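Local coordinates for protein hyperpolarization-activated (Ih) channel (Strongylocentrotus purpuratus, PDB 2PTM) that probably forms a voltage-gated, hyperpolarization-activated cation channel, of which this piece is the C-terminal C-linker and cyclic AMP-binding region, at residues D36-Y40 / T161-L165; Q62-N66 / V87-T92; M115-G121 / L136-F142. One frame throughout, in Å; residues are numbered along the deposited sequence.

How the contacts relate
Contacts 1 and 3 share one antiparallel sheet of the cyclic nucleotide-binding domain, their centres about 14 Å apart. They meet where strand 163-169 runs beside strand 114-118: Thr164 N lies 2.9 Å from Gln120 O and Thr164 O 2.9 Å from Gln119 N, both probably hydrogen bonds. Contact 1 ties that sheet to helix 28-42, whereas contact 3 adds strand 141-142 at one edge of it and reaches cyclic AMP through Phe142. Contact 2 is a separate helix crossing, its centre about 23 Å from that of contact 1 and about 17 Å from that of contact 3. Along the chain, both contacts 2 and 3 fall inside the long loop that contact 1 closes.

Contact 1 of 3, residues D36-Y40 / T161-L165; sequences DYYEY and TYCTL. With NCO (cobalt hexammine(III)), chain B.
Tyr40 and Tyr162 lie ring on ring in an offset stack, centroids 4.1 Å apart and planes turned by 20°. The two side chains slide past each other in opposite directions, which sets Tyr162 CD2 over the centre of the Tyr40 ring, 3.4 Å from Tyr40 CG. Tyr162 CB follows as a CH-pi donor over that same ring, so the base of one tyrosine lies against the outer end of the other. Tyr40 reaches across because its CG is anti to the backbone N (chi1 -176°). The methyl CG2 of Thr164 comes to the edge of the Tyr40 ring, 4.2 Å from CE2, and Arg43 adds a cation-pi contact. At the far end of Tyr162 the hydroxyl touches Asp36 CB at 3.5 Å. A water in the plane of the Tyr162 ring, 2.8 Å from Tyr162 OH, donates to Asp36 OD2, and Gln100 also bonds the hydroxyl. The other carboxylate oxygen, Asp36 OD1, accepts hydrogen bonds from two ammines of a cobalt hexammine, N6 at 3.0 Å and N5. Glu39, three residues on, accepts N-H bonds from N4 and N6 at OE1 and from N1 at OE2, so the two acids share a trivalent cation whose charge they would partly offset. Further out, Tyr38 turns to the second subunit, where its hydroxyl bonds Glu55, while Tyr37 packs on Val98 of strand 95-99. This is an interdomain join of the HCN C-terminal region, with a C-linker helix laid against the start of a strand of the cyclic nucleotide-binding beta roll.

Contact 2 of 3, residues Q62-N66 / V87-T92; sequences QDVAN and VTRVVT
Helical segments 62-66 and 87-92 cross almost perpendicularly, their axes 8.8 Å apart at closest and their directions 82° from one another. The backbones come nearest at Ala65 and Thr92, with CA atoms 5.7 Å apart. Ala65 allows this approach: its small CB rests 3.8 Å from Val91 O, and the branch CG2 of Val91 lies beside it at 4.2 Å. To one side, the extended chain of Gln62 passes at about a right angle to Thr88, laying CG on the methyl CG2 of Thr88 at 3.6 Å, and CG also meets Thr92 CG2. Asn66 supplies the polar link. Its ND2 gives a nearly straight bond of 3.2 Å to Thr88 OG1 (174° at the hydrogen), with the acceptor in the amide plane, and a weak one back to Gln62 O. A water donates to Asn66 OD1 and also bonds Thr88 OG1, closing a small ring that fixes the turn of the amide. Thr88 OG1 is further bonded to Ser84 O, while Asp63 faces the third subunit in a salt bridge with its Lys33. The whole is near-orthogonal helix packing, probably joining a C-linker helix, 58-68, to helix 84-93, which leads into the beta roll.

Contact 3 of 3, residues M115-G121 / L136-F142; sequences MFFIQQG and LSDGSYF. With CMP (adenosine-3',5'-cyclic-monophosphate), chain C.
Ile118, Phe142 and Asp138 have the largest shares of the surface buried between strand 114-118 and segment 136-142, which ends in the antiparallel strand 141-142. Ile118 is gripped by its backbone first: its N bonds Ser140 O at 2.9 Å, nearly straight at 178°, and its O receives Gly139 N. Its side chain spreads over the turn, CG2 against the backbone of Ser137 and Asp138, CD1 on Leu136 CB at 3.9 Å, and CG1 on Phe142 CE2 at 3.7 Å. Phe116 and Phe142 form an antiparallel hydrogen-bonded pair, each N bonded to the other's O at 2.9 Å, which places both rings on one face of the sheet. Phe142 meets Ile118 with its ring edge and Phe116 with one face, over which Phe116 CB sits as a CH-pi donor. The two rings are near parallel but slid apart, Phe116 CD2 and Phe142 CE1 touching at 3.4 Å. A chi1 of 61° puts Phe142 CG between its backbone N and carbonyl carbon, folding the ring back over its neighbour strand. An alanine here is likely to leave Phe116 CB and Ile118 CG1 without the ring that fills the space between them. At the other end, Asp138 OD1 accepts Gly121 N at 3.1 Å from above the carboxylate plane, and a water joins its OD2 to Gln120 OE1. A type II turn, Ser137 to Ser140, returns the chain. Phe142 CA then lies 3.2 Å from O2' of cyclic AMP, and Gly143, Glu144 and Cys146 bond the nucleotide, as in the beta roll and phosphate-binding cassette of cyclic nucleotide-binding domains.

Contact 1 of 3, residues D36-Y40 / T161-L165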
loop_
_atom_site.group_PDB
_atom_site.type_symbol
_atom_site.label_atom_id
_atom_site.label_comp_id
_atom_site.label_asym_id
_atom_site.label_seq_id
_atom_site.Cartn_x
_atom_site.Cartn_y
_atom_site.Cartn_z
ATOM N N ASP A 36 -1.222 -22.646 20.380
ATOM C CA ASP A 36 -1.933 -23.734 19.690
ATOM C C ASP A 36 -2.249 -23.381 18.237
ATOM O O ASP A 36 -2.206 -24.239 17.336
ATOM C CB ASP A 36 -3.254 -24.048 20.392
ATOM C CG ASP A 36 -3.064 -24.722 21.731
ATOM O OD1 ASP A 36 -1.911 -24.980 22.120
ATOM O OD2 ASP A 36 -4.082 -24.986 22.400
ATOM N N TYR A 37 -2.613 -22.125 18.011
ATOM C CA TYR A 37 -2.893 -21.660 16.650
ATOM C C TYR A 37 -1.642 -21.741 15.766
ATOM O O TYR A 37 -1.696 -22.268 14.655
ATOM C CB TYR A 37 -3.475 -20.232 16.660
ATOM C CG TYR A 37 -3.665 -19.633 15.275
ATOM C CD1 TYR A 37 -4.898 -19.681 14.631
ATOM C CD2 TYR A 37 -2.601 -19.038 14.601
ATOM C CE1 TYR A 37 -5.073 -19.131 13.362
ATOM C CE2 TYR A 37 -2.769 -18.492 13.329
ATOM C CZ TYR A 37 -4.003 -18.539 12.720
ATOM O OH TYR A 37 -4.152 -18.001 11.460
ATOM N N TYR A 38 -0.512 -21.234 16.252
ATOM C CA TYR A 38 0.709 -21.273 15.440
ATOM C C TYR A 38 1.112 -22.703 15.146
ATOM O O TYR A 38 1.525 -23.021 14.035
ATOM C CB TYR A 38 1.869 -20.544 16.121
ATOM C CG TYR A 38 1.904 -19.056 15.835
ATOM C CD1 TYR A 38 1.275 -18.155 16.679
ATOM C CD2 TYR A 38 2.559 -18.557 14.714
ATOM C CE1 TYR A 38 1.294 -16.796 16.418
ATOM C CE2 TYR A 38 2.584 -17.197 14.445
ATOM C CZ TYR A 38 1.953 -16.324 15.306
ATOM O OH TYR A 38 1.971 -14.972 15.061
ATOM N N GLU A 39 1.002 -23.567 16.149
ATOM C CA GLU A 39 1.372 -24.960 15.963
ATOM C C GLU A 39 0.449 -25.611 14.945
ATOM O O GLU A 39 0.901 -26.320 14.046
ATOM C CB GLU A 39 1.305 -25.741 17.278
ATOM C CG GLU A 39 1.688 -27.215 17.086
ATOM C CD GLU A 39 1.429 -28.066 18.311
ATOM O OE1 GLU A 39 0.338 -27.950 18.901
ATOM O OE2 GLU A 39 2.318 -28.857 18.684
ATOM N N TYR A 40 -0.851 -25.373 15.086
ATOM C CA TYR A 40 -1.831 -26.002 14.199
ATOM C C TYR A 40 -1.677 -25.524 12.764
ATOM O O TYR A 40 -1.700 -26.320 11.817
ATOM C CB TYR A 40 -3.267 -25.740 14.661
ATOM C CG TYR A 40 -4.278 -26.462 13.798
ATOM C CD1 TYR A 40 -4.730 -27.737 14.134
ATOM C CD2 TYR A 40 -4.755 -25.889 12.627
ATOM C CE1 TYR A 40 -5.652 -28.407 13.328
ATOM C CE2 TYR A 40 -5.668 -26.551 11.823
ATOM C CZ TYR A 40 -6.114 -27.805 12.179
ATOM O OH TYR A 40 -7.022 -28.457 11.367
ATOM N N THR A 161 -14.965 -27.290 15.322
ATOM C CA THR A 161 -13.658 -27.933 15.287
ATOM C C THR A 161 -12.653 -26.871 14.874
ATOM O O THR A 161 -13.026 -25.720 14.684
ATOM C CB THR A 161 -13.628 -29.039 14.224
ATOM O OG1 THR A 161 -13.838 -28.455 12.931
ATOM C CG2 THR A 161 -14.721 -30.084 14.474
ATOM N N TYR A 162 -11.383 -27.239 14.743
ATOM C CA TYR A 162 -10.466 -26.389 13.995
ATOM C C TYR A 162 -11.015 -26.313 12.576
ATOM O O TYR A 162 -11.473 -27.324 12.037
ATOM C CB TYR A 162 -9.050 -26.985 13.983
ATOM C CG TYR A 162 -8.201 -26.495 15.127
ATOM C CD1 TYR A 162 -8.295 -27.078 16.382
ATOM C CD2 TYR A 162 -7.318 -25.429 14.955
ATOM C CE1 TYR A 162 -7.525 -26.622 17.438
ATOM C CE2 TYR A 162 -6.555 -24.962 15.995
ATOM C CZ TYR A 162 -6.661 -25.561 17.240
ATOM O OH TYR A 162 -5.901 -25.101 18.282
ATOM N N CYS A 163 -10.973 -25.130 11.968
ATOM C CA CYS A 163 -11.484 -24.959 10.611
ATOM C C CYS A 163 -10.444 -24.305 9.738
ATOM O O CYS A 163 -9.824 -23.323 10.133
ATOM C CB CYS A 163 -12.761 -24.107 10.595
ATOM S SG CYS A 163 -14.174 -24.945 11.360
ATOM N N THR A 164 -10.255 -24.864 8.554
ATOM C CA THR A 164 -9.424 -24.224 7.557
ATOM C C THR A 164 -10.366 -23.731 6.471
ATOM O O THR A 164 -11.118 -24.508 5.881
ATOM C CB THR A 164 -8.377 -25.193 7.006
ATOM O OG1 THR A 164 -9.036 -26.359 6.506
ATOM C CG2 THR A 164 -7.435 -25.622 8.114
ATOM N N LEU A 165 -10.336 -22.426 6.244
ATOM C CA LEU A 165 -11.267 -21.758 5.343
ATOM C C LEU A 165 -10.489 -21.008 4.274
ATOM O O LEU A 165 -9.298 -20.702 4.454
ATOM C CB LEU A 165 -12.113 -20.739 6.124
ATOM C CG LEU A 165 -12.789 -21.241 7.399
ATOM C CD1 LEU A 165 -13.514 -20.105 8.111
ATOM C CD2 LEU A 165 -13.754 -22.364 7.041
HETATM CO CO NCO B . 0.908 -27.917 22.765
HETATM N N1 NCO B . 2.761 -28.401 21.774
HETATM N N2 NCO B . 1.248 -29.497 24.210
HETATM N N3 NCO B . 1.782 -26.403 24.139
HETATM N N4 NCO B . -0.229 -29.432 21.356
HETATM N N5 NCO B . -0.982 -27.486 23.730
HETATM N N6 NCO B . 0.608 -26.317 21.246
HETATM O O HOH W 1 -5.877 -26.614 20.674
#

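Contact 2 of 3, residues Q62-N66 / V87-T92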
loop_
_atom_site.group_PDB
_atom_site.type_symbol
_atom_site.label_atom_id
_atom_site.label_comp_id
_atom_site.label_asym_id
_atom_site.label_seq_id
_atom_site.Cartn_x
_atom_site.Cartn_y
_atom_site.Cartn_z
ATOM N N GLN A 62 -1.433 -19.222 -11.301
ATOM C CA GLN A 62 -2.697 -19.926 -11.518
ATOM C C GLN A 62 -2.502 -21.420 -11.329
ATOM O O GLN A 62 -3.330 -22.088 -10.704
ATOM C CB GLN A 62 -3.261 -19.637 -12.912
ATOM C CG GLN A 62 -3.739 -18.208 -13.091
ATOM C CD GLN A 62 -3.959 -17.835 -14.545
ATOM O OE1 GLN A 62 -3.504 -18.528 -15.459
ATOM N NE2 GLN A 62 -4.651 -16.726 -14.767
ATOM N N ASP A 63 -1.406 -21.943 -11.872
ATOM C CA ASP A 63 -1.109 -23.368 -11.745
ATOM C C ASP A 63 -0.950 -23.759 -10.284
ATOM O O ASP A 63 -1.486 -24.776 -9.838
ATOM C CB ASP A 63 0.159 -23.728 -12.524
ATOM C CG ASP A 63 -0.029 -23.624 -14.020
ATOM O OD1 ASP A 63 -1.176 -23.447 -14.471
ATOM O OD2 ASP A 63 0.975 -23.717 -14.752
ATOM N N VAL A 64 -0.219 -22.949 -9.531
ATOM C CA VAL A 64 0.004 -23.267 -8.125
ATOM C C VAL A 64 -1.283 -23.132 -7.313
ATOM O O VAL A 64 -1.598 -23.994 -6.496
ATOM C CB VAL A 64 1.131 -22.417 -7.506
ATOM C CG1 VAL A 64 1.298 -22.769 -6.034
ATOM C CG2 VAL A 64 2.438 -22.643 -8.264
ATOM N N ALA A 65 -2.047 -22.069 -7.546
ATOM C CA ALA A 65 -3.294 -21.901 -6.801
ATOM C C ALA A 65 -4.284 -23.022 -7.132
ATOM O O ALA A 65 -4.973 -23.545 -6.249
ATOM C CB ALA A 65 -3.910 -20.536 -7.074
ATOM N N ASN A 66 -4.351 -23.396 -8.405
ATOM C CA ASN A 66 -5.230 -24.485 -8.815
ATOM C C ASN A 66 -4.846 -25.792 -8.145
ATOM O O ASN A 66 -5.715 -26.558 -7.730
ATOM C CB ASN A 66 -5.237 -24.658 -10.335
ATOM C CG ASN A 66 -6.346 -23.863 -11.008
ATOM O OD1 ASN A 66 -7.525 -24.020 -10.693
ATOM N ND2 ASN A 66 -5.975 -23.027 -11.950
ATOM N N VAL A 87 -13.287 -20.831 -12.158
ATOM C CA VAL A 87 -12.584 -21.514 -11.077
ATOM C C VAL A 87 -11.174 -20.929 -10.894
ATOM O O VAL A 87 -10.746 -20.645 -9.777
ATOM C CB VAL A 87 -12.494 -23.028 -11.320
ATOM C CG1 VAL A 87 -11.726 -23.695 -10.184
ATOM C CG2 VAL A 87 -13.887 -23.628 -11.465
ATOM N N THR A 88 -10.456 -20.730 -11.992
ATOM C CA THR A 88 -9.112 -20.172 -11.889
ATOM C C THR A 88 -9.105 -18.780 -11.243
ATOM O O THR A 88 -8.267 -18.479 -10.385
ATOM C CB THR A 88 -8.408 -20.144 -13.256
ATOM O OG1 THR A 88 -8.135 -21.491 -13.665
ATOM C CG2 THR A 88 -7.103 -19.363 -13.165
ATOM N N ARG A 89 -10.049 -17.938 -11.641
ATOM C CA ARG A 89 -10.135 -16.591 -11.088
ATOM C C ARG A 89 -10.361 -16.623 -9.576
ATOM O O ARG A 89 -9.689 -15.921 -8.820
ATOM C CB ARG A 89 -11.258 -15.802 -11.763
ATOM C CG ARG A 89 -11.333 -14.340 -11.324
ATOM C CD ARG A 89 -10.184 -13.537 -11.901
ATOM N NE ARG A 89 -10.254 -13.473 -13.360
ATOM C CZ ARG A 89 -9.316 -12.939 -14.137
ATOM N NH1 ARG A 89 -8.216 -12.430 -13.598
ATOM N NH2 ARG A 89 -9.477 -12.917 -15.455
ATOM N N VAL A 90 -11.307 -17.444 -9.138
ATOM C CA VAL A 90 -11.623 -17.547 -7.720
ATOM C C VAL A 90 -10.431 -18.030 -6.908
ATOM O O VAL A 90 -10.036 -17.376 -5.942
ATOM C CB VAL A 90 -12.825 -18.472 -7.473
ATOM C CG1 VAL A 90 -13.024 -18.712 -5.974
ATOM C CG2 VAL A 90 -14.067 -17.862 -8.087
ATOM N N VAL A 91 -9.844 -19.158 -7.305
ATOM C CA VAL A 91 -8.774 -19.746 -6.505
ATOM C C VAL A 91 -7.572 -18.816 -6.379
ATOM O O VAL A 91 -6.854 -18.877 -5.392
ATOM C CB VAL A 91 -8.315 -21.154 -6.996
ATOM C CG1 VAL A 91 -9.438 -22.190 -6.832
ATOM C CG2 VAL A 91 -7.802 -21.116 -8.429
ATOM N N THR A 92 -7.355 -17.952 -7.366
ATOM C CA THR A 92 -6.226 -17.027 -7.303
ATOM C C THR A 92 -6.518 -15.854 -6.366
ATOM O O THR A 92 -5.612 -15.116 -5.983
ATOM C CB THR A 92 -5.841 -16.476 -8.694
ATOM O OG1 THR A 92 -6.925 -15.708 -9.226
ATOM C CG2 THR A 92 -5.492 -17.604 -9.655
HETATM O O HOH W 2 -9.436 -24.189 -12.824
#

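Contact 3 of 3, residues M115-G121 / L136-F142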
loop_
_atom_site.group_PDB
_atom_site.type_symbol
_atom_site.label_atom_id
_atom_site.label_comp_id
_atom_site.label_asym_id
_atom_site.label_seq_id
_atom_site.Cartn_x
_atom_site.Cartn_y
_atom_site.Cartn_z
ATOM N N MET A 115 -16.712 -13.603 2.257
ATOM C CA MET A 115 -17.390 -14.885 2.451
ATOM C C MET A 115 -16.331 -15.970 2.583
ATOM O O MET A 115 -15.144 -15.703 2.374
ATOM C CB MET A 115 -18.321 -15.213 1.285
ATOM C CG MET A 115 -17.583 -15.503 -0.017
ATOM S SD MET A 115 -18.683 -16.275 -1.199
ATOM C CE MET A 115 -19.053 -17.810 -0.368
ATOM N N PHE A 116 -16.765 -17.183 2.925
ATOM C CA PHE A 116 -15.844 -18.264 3.288
ATOM C C PHE A 116 -16.199 -19.587 2.629
ATOM O O PHE A 116 -17.372 -19.969 2.587
ATOM C CB PHE A 116 -15.865 -18.491 4.800
ATOM C CG PHE A 116 -15.540 -17.265 5.603
ATOM C CD1 PHE A 116 -14.241 -17.038 6.047
ATOM C CD2 PHE A 116 -16.531 -16.343 5.920
ATOM C CE1 PHE A 116 -13.938 -15.908 6.795
ATOM C CE2 PHE A 116 -16.230 -15.210 6.657
ATOM C CZ PHE A 116 -14.934 -14.989 7.094
ATOM N N PHE A 117 -15.182 -20.292 2.146
ATOM C CA PHE A 117 -15.332 -21.667 1.672
ATOM C C PHE A 117 -14.667 -22.571 2.690
ATOM O O PHE A 117 -13.554 -22.279 3.131
ATOM C CB PHE A 117 -14.646 -21.846 0.315
ATOM C CG PHE A 117 -15.310 -21.089 -0.793
ATOM C CD1 PHE A 117 -16.293 -21.690 -1.565
ATOM C CD2 PHE A 117 -14.972 -19.770 -1.049
ATOM C CE1 PHE A 117 -16.915 -20.995 -2.583
ATOM C CE2 PHE A 117 -15.595 -19.061 -2.069
ATOM C CZ PHE A 117 -16.565 -19.674 -2.835
ATOM N N ILE A 118 -15.331 -23.665 3.060
ATOM C CA ILE A 118 -14.777 -24.575 4.058
ATOM C C ILE A 118 -13.920 -25.648 3.394
ATOM O O ILE A 118 -14.425 -26.476 2.631
ATOM C CB ILE A 118 -15.887 -25.271 4.878
ATOM C CG1 ILE A 118 -16.782 -24.234 5.571
ATOM C CG2 ILE A 118 -15.288 -26.225 5.910
ATOM C CD1 ILE A 118 -17.979 -24.853 6.323
ATOM N N GLN A 119 -12.621 -25.629 3.667
ATOM C CA GLN A 119 -11.772 -26.711 3.196
ATOM C C GLN A 119 -11.983 -27.872 4.135
ATOM O O GLN A 119 -12.395 -28.962 3.725
ATOM C CB GLN A 119 -10.303 -26.326 3.207
ATOM C CG GLN A 119 -9.397 -27.493 2.778
ATOM C CD GLN A 119 -7.957 -27.084 2.719
ATOM O OE1 GLN A 119 -7.337 -26.795 3.745
ATOM N NE2 GLN A 119 -7.410 -27.035 1.514
ATOM N N GLN A 120 -11.721 -27.631 5.414
ATOM C CA GLN A 120 -11.970 -28.657 6.416
ATOM C C GLN A 120 -12.513 -28.072 7.701
ATOM O O GLN A 120 -12.081 -27.011 8.132
ATOM C CB GLN A 120 -10.704 -29.466 6.681
ATOM C CG GLN A 120 -10.584 -30.655 5.733
ATOM C CD GLN A 120 -9.461 -31.585 6.103
ATOM O OE1 GLN A 120 -9.689 -32.745 6.456
ATOM N NE2 GLN A 120 -8.232 -31.087 6.021
ATOM N N GLY A 121 -13.478 -28.762 8.300
ATOM C CA GLY A 121 -13.992 -28.346 9.583
ATOM C C GLY A 121 -15.507 -28.377 9.615
ATOM O O GLY A 121 -16.169 -28.614 8.604
ATOM N N LEU A 136 -22.439 -26.859 8.862
ATOM C CA LEU A 136 -21.841 -26.951 7.537
ATOM C C LEU A 136 -20.440 -27.517 7.667
ATOM O O LEU A 136 -19.798 -27.360 8.708
ATOM C CB LEU A 136 -21.770 -25.571 6.876
ATOM C CG LEU A 136 -23.078 -24.821 6.626
ATOM C CD1 LEU A 136 -22.769 -23.469 6.003
ATOM C CD2 LEU A 136 -24.007 -25.634 5.726
ATOM N N SER A 137 -19.963 -28.194 6.626
ATOM C CA SER A 137 -18.615 -28.764 6.690
ATOM C C SER A 137 -17.911 -28.754 5.350
ATOM O O SER A 137 -18.300 -28.013 4.450
ATOM C CB SER A 137 -18.637 -30.188 7.254
ATOM O OG SER A 137 -19.511 -31.008 6.506
ATOM N N ASP A 138 -16.874 -29.587 5.233
ATOM C CA ASP A 138 -16.000 -29.613 4.059
ATOM C C ASP A 138 -16.773 -29.453 2.759
ATOM O O ASP A 138 -17.687 -30.240 2.471
ATOM C CB ASP A 138 -15.254 -30.948 3.968
ATOM C CG ASP A 138 -14.498 -31.308 5.238
ATOM O OD1 ASP A 138 -14.751 -30.716 6.306
ATOM O OD2 ASP A 138 -13.648 -32.225 5.160
ATOM N N GLY A 139 -16.383 -28.466 1.956
ATOM C CA GLY A 139 -16.970 -28.291 0.638
ATOM C C GLY A 139 -18.131 -27.325 0.608
ATOM O O GLY A 139 -18.637 -26.983 -0.459
ATOM N N SER A 140 -18.570 -26.878 1.777
ATOM C CA SER A 140 -19.662 -25.918 1.819
ATOM C C SER A 140 -19.094 -24.500 1.879
ATOM O O SER A 140 -17.877 -24.301 1.860
ATOM C CB SER A 140 -20.594 -26.211 3.002
ATOM O OG SER A 140 -21.792 -25.474 2.892
ATOM N N TYR A 141 -19.971 -23.513 1.929
ATOM C CA TYR A 141 -19.519 -22.137 2.038
ATOM C C TYR A 141 -20.553 -21.343 2.815
ATOM O O TYR A 141 -21.689 -21.791 2.967
ATOM C CB TYR A 141 -19.250 -21.527 0.661
ATOM C CG TYR A 141 -20.448 -21.435 -0.263
ATOM C CD1 TYR A 141 -21.513 -20.591 0.022
ATOM C CD2 TYR A 141 -20.489 -22.161 -1.446
ATOM C CE1 TYR A 141 -22.605 -20.499 -0.829
ATOM C CE2 TYR A 141 -21.577 -22.072 -2.311
ATOM C CZ TYR A 141 -22.627 -21.237 -1.995
ATOM O OH TYR A 141 -23.699 -21.141 -2.850
ATOM N N PHE A 142 -20.154 -20.187 3.326
ATOM C CA PHE A 142 -21.078 -19.369 4.094
ATOM C C PHE A 142 -20.600 -17.928 4.100
ATOM O O PHE A 142 -19.447 -17.657 3.773
ATOM C CB PHE A 142 -21.206 -19.889 5.533
ATOM C CG PHE A 142 -19.902 -19.871 6.308
ATOM C CD1 PHE A 142 -19.468 -18.712 6.941
ATOM C CD2 PHE A 142 -19.114 -21.012 6.400
ATOM C CE1 PHE A 142 -18.262 -18.691 7.663
ATOM C CE2 PHE A 142 -17.909 -21.009 7.106
ATOM C CZ PHE A 142 -17.481 -19.856 7.738
HETATM P P CMP C . -24.352 -14.156 5.926
HETATM O O1P CMP C . -25.729 -13.554 6.346
HETATM O O2P CMP C . -23.479 -13.334 5.101
HETATM O "O5'" CMP C . -23.782 -14.643 7.349
HETATM C "C5'" CMP C . -24.124 -15.838 8.010
HETATM C "C4'" CMP C . -24.175 -17.038 7.074
HETATM O "O4'" CMP C . -24.865 -18.184 7.559
HETATM C "C3'" CMP C . -25.040 -16.651 5.900
HETATM O "O3'" CMP C . -24.748 -15.522 5.150
HETATM C "C2'" CMP C . -25.273 -17.940 5.110
HETATM O "O2'" CMP C . -24.069 -18.296 4.446
HETATM C "C1'" CMP C . -25.336 -18.889 6.356
HETATM N N9 CMP C . -26.672 -19.344 6.612
HETATM C C8 CMP C . -27.771 -18.635 7.159
HETATM N N7 CMP C . -28.864 -19.405 7.300
HETATM C C5 CMP C . -28.491 -20.663 6.813
HETATM C C6 CMP C . -29.161 -21.911 6.655
HETATM N N6 CMP C . -30.466 -22.059 7.049
HETATM N N1 CMP C . -28.478 -22.963 6.109
HETATM C C2 CMP C . -27.186 -22.790 5.753
HETATM N N3 CMP C . -26.418 -21.683 5.844
HETATM C C4 CMP C . -27.102 -20.649 6.390
HETATM O O HOH W 3 -12.478 -33.577 7.307
#